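Hypothetical protein yfcE (Escherichia coli, PDB 1SU1) is of unknown function but belongs to the calcineurin-like phosphoesterase superfamily and holds two zinc ions per chain. Local coordinates at residues E158-E162 / I163-N167. Residues are numbered along the deposited sequence; the frame is centred on the assembly and turned at random.
Sequences EQRGE and IFHFN
Glu158 and His165 face each other as an antiparallel hydrogen-bonded pair, while the N-to-C directions of the two short strands lie 132° apart. Two backbone bonds close this pair, Glu158 N to His165 O at 3.2 Å and His165 N to Glu158 O at 2.9 Å. Nearer the turn, Arg160 N donates to Ile163 O over 2.8 Å, and a type II' turn from Arg160 to Ile163 makes this a two-residue beta hairpin. Gly161 takes its first corner, at a positive phi, and Glu162 the second. Between the bonded pairs, Gln159 and Phe164 form a non-hydrogen-bonded pair whose side chains share one face. Gln159 holds CG anti to its own N, and its extended chain crosses the phenyl ring at an angle; CB approaches Phe164 CE1 to 3.6 Å, CG also lies near CE1, and the amide, its NE2 4.0 Å from Phe164 CE1, is tilted 39° from the ring plane. Glu158, Arg160, Ile163 and His165 project from the other face. There the diagonal neighbours Arg160 and His165 meet in a CH-pi contact, Arg160 CB standing 3.8 Å from the centroid of the imidazole and only 11° off its normal. A water ties the same two residues together: it donates to Arg160 O and lies 2.9 Å from His165 NE2, which probably helps to fix the imidazole's rotation. Arg160 is poorly ordered, and its salt bridge to Glu158 is long, Arg160 NE lying 4.0 Å from Glu158 OE2. Within the five-stranded sheet of this chain, strand 156-160 is outermost and strand 163-167 lies inside it; backbone hydrogen bonds from Phe164 and Phe166 join it to Leu147 of the parallel strand 146-148. Phe166 also packs on Leu190 and Val192 of strand 189-194, joining the hairpin to the chain's other sheet.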
ATOM      1  N   GLU A 158      -7.248  12.075  28.174  1.00 30.64           N
ATOM      2  CA  GLU A 158      -8.204  11.526  29.119  1.00 34.92           C
ATOM      3  C   GLU A 158      -8.342  10.018  28.995  1.00 37.20           C
ATOM      4  O   GLU A 158      -7.928   9.417  28.006  1.00 36.49           O
ATOM      5  CB  GLU A 158      -9.577  12.157  28.883  1.00 36.66           C
ATOM      6  CG  GLU A 158     -10.179  11.808  27.534  1.00 45.18           C
ATOM      7  CD  GLU A 158     -11.542  12.441  27.307  1.00 52.87           C
ATOM      8  OE1 GLU A 158     -12.379  12.405  28.235  1.00 57.70           O
ATOM      9  OE2 GLU A 158     -11.781  12.965  26.197  1.00 56.79           O
ATOM     10  N   GLN A 159      -8.937   9.414  30.012  1.00 39.79           N
ATOM     11  CA  GLN A 159      -9.176   7.988  30.004  1.00 43.98           C
ATOM     12  C   GLN A 159     -10.558   7.806  29.399  1.00 44.36           C
ATOM     13  O   GLN A 159     -11.521   8.428  29.840  1.00 43.03           O
ATOM     14  CB  GLN A 159      -9.174   7.435  31.424  1.00 48.32           C
ATOM     15  CG  GLN A 159      -9.263   5.928  31.482  1.00 53.11           C
ATOM     16  CD  GLN A 159      -9.689   5.436  32.841  1.00 58.00           C
ATOM     17  OE1 GLN A 159     -10.849   5.589  33.235  1.00 60.51           O
ATOM     18  NE2 GLN A 159      -8.751   4.850  33.579  1.00 58.66           N
ATOM     19  N   ARG A 160     -10.645   6.978  28.367  1.00 45.49           N
ATOM     20  CA  ARG A 160     -11.919   6.703  27.711  1.00 47.57           C
ATOM     21  C   ARG A 160     -12.169   5.210  27.791  1.00 47.69           C
ATOM     22  O   ARG A 160     -11.612   4.438  27.011  1.00 46.38           O
ATOM     23  CB  ARG A 160     -11.879   7.149  26.253  1.00 52.14           C
ATOM     24  CG  ARG A 160     -12.322   8.580  26.035  1.00 59.80           C
ATOM     25  CD  ARG A 160     -13.528   8.634  25.096  1.00 66.14           C
ATOM     26  NE  ARG A 160     -14.066   9.986  24.960  1.00 72.28           N
ATOM     27  CZ  ARG A 160     -15.364  10.279  25.041  1.00 74.49           C
ATOM     28  NH1 ARG A 160     -16.253   9.312  25.260  1.00 75.36           N
ATOM     29  NH2 ARG A 160     -15.786  11.535  24.910  1.00 76.34           N
ATOM     30  N   GLY A 161     -12.999   4.808  28.747  1.00 47.46           N
ATOM     31  CA  GLY A 161     -13.275   3.398  28.926  1.00 47.22           C
ATOM     32  C   GLY A 161     -12.134   2.747  29.683  1.00 46.52           C
ATOM     33  O   GLY A 161     -11.855   3.107  30.828  1.00 46.49           O
ATOM     34  N   GLU A 162     -11.454   1.807  29.034  1.00 44.82           N
ATOM     35  CA  GLU A 162     -10.348   1.097  29.659  1.00 42.90           C
ATOM     36  C   GLU A 162      -8.970   1.522  29.156  1.00 38.14           C
ATOM     37  O   GLU A 162      -7.945   1.049  29.661  1.00 37.26           O
ATOM     38  CB  GLU A 162     -10.524  -0.412  29.475  1.00 48.75           C
ATOM     39  CG  GLU A 162     -10.782  -0.868  28.043  1.00 57.87           C
ATOM     40  CD  GLU A 162     -12.157  -0.462  27.520  1.00 62.93           C
ATOM     41  OE1 GLU A 162     -12.330   0.708  27.109  1.00 65.05           O
ATOM     42  OE2 GLU A 162     -13.069  -1.317  27.524  1.00 66.40           O
ATOM     43  N   ILE A 163      -8.936   2.403  28.162  1.00 33.34           N
ATOM     44  CA  ILE A 163      -7.661   2.879  27.642  1.00 31.66           C
ATOM     45  C   ILE A 163      -7.582   4.402  27.715  1.00 30.87           C
ATOM     46  O   ILE A 163      -8.569   5.074  28.018  1.00 32.05           O
ATOM     47  CB  ILE A 163      -7.426   2.446  26.170  1.00 30.66           C
ATOM     48  CG1 ILE A 163      -8.550   2.979  25.280  1.00 29.20           C
ATOM     49  CG2 ILE A 163      -7.323   0.924  26.084  1.00 28.55           C
ATOM     50  CD1 ILE A 163      -8.207   2.980  23.799  1.00 25.67           C
ATOM     51  N   PHE A 164      -6.401   4.935  27.427  1.00 27.32           N
ATOM     52  CA  PHE A 164      -6.178   6.373  27.450  1.00 24.39           C
ATOM     53  C   PHE A 164      -6.070   6.913  26.027  1.00 22.17           C
ATOM     54  O   PHE A 164      -5.452   6.285  25.168  1.00 23.10           O
ATOM     55  CB  PHE A 164      -4.872   6.691  28.189  1.00 23.93           C
ATOM     56  CG  PHE A 164      -4.889   6.349  29.648  1.00 25.06           C
ATOM     57  CD1 PHE A 164      -5.624   7.116  30.550  1.00 26.41           C
ATOM     58  CD2 PHE A 164      -4.156   5.265  30.127  1.00 24.45           C
ATOM     59  CE1 PHE A 164      -5.629   6.808  31.917  1.00 28.17           C
ATOM     60  CE2 PHE A 164      -4.152   4.944  31.485  1.00 26.74           C
ATOM     61  CZ  PHE A 164      -4.892   5.720  32.388  1.00 26.84           C
ATOM     62  N   HIS A 165      -6.677   8.067  25.778  1.00 20.25           N
ATOM     63  CA  HIS A 165      -6.587   8.717  24.471  1.00 22.93           C
ATOM     64  C   HIS A 165      -5.721   9.969  24.653  1.00 24.31           C
ATOM     65  O   HIS A 165      -5.887  10.710  25.637  1.00 23.89           O
ATOM     66  CB  HIS A 165      -7.963   9.151  23.951  1.00 24.76           C
ATOM     67  CG  HIS A 165      -8.845   8.021  23.524  1.00 31.41           C
ATOM     68  ND1 HIS A 165      -9.936   8.206  22.701  1.00 33.35           N
ATOM     69  CD2 HIS A 165      -8.827   6.702  23.831  1.00 31.22           C
ATOM     70  CE1 HIS A 165     -10.552   7.053  22.522  1.00 32.55           C
ATOM     71  NE2 HIS A 165      -9.900   6.124  23.197  1.00 32.96           N
ATOM     72  N   PHE A 166      -4.806  10.206  23.716  1.00 22.42           N
ATOM     73  CA  PHE A 166      -3.945  11.379  23.779  1.00 22.33           C
ATOM     74  C   PHE A 166      -3.718  11.948  22.374  1.00 23.37           C
ATOM     75  O   PHE A 166      -3.252  11.233  21.481  1.00 23.59           O
ATOM     76  CB  PHE A 166      -2.598  11.038  24.428  1.00 19.58           C
ATOM     77  CG  PHE A 166      -1.657  12.217  24.512  1.00 24.51           C
ATOM     78  CD1 PHE A 166      -1.953  13.316  25.327  1.00 23.27           C
ATOM     79  CD2 PHE A 166      -0.487  12.241  23.758  1.00 21.80           C
ATOM     80  CE1 PHE A 166      -1.093  14.419  25.384  1.00 24.12           C
ATOM     81  CE2 PHE A 166       0.378  13.339  23.809  1.00 25.94           C
ATOM     82  CZ  PHE A 166       0.073  14.430  24.626  1.00 22.17           C
ATOM     83  N   ASN A 167      -4.056  13.230  22.198  1.00 21.41           N
ATOM     84  CA  ASN A 167      -3.905  13.948  20.932  1.00 21.81           C
ATOM     85  C   ASN A 167      -3.316  15.333  21.234  1.00 22.32           C
ATOM     86  O   ASN A 167      -3.964  16.144  21.882  1.00 20.76           O
ATOM     87  CB  ASN A 167      -5.274  14.090  20.255  1.00 17.54           C
ATOM     88  CG  ASN A 167      -5.186  14.701  18.862  1.00 23.15           C
ATOM     89  OD1 ASN A 167      -4.235  15.429  18.534  1.00 16.53           O
ATOM     90  ND2 ASN A 167      -6.206  14.418  18.029  1.00 20.08           N
TER
HETATM   91  O   HOH W   1     -11.862   4.248  24.107  1.00 38.07           O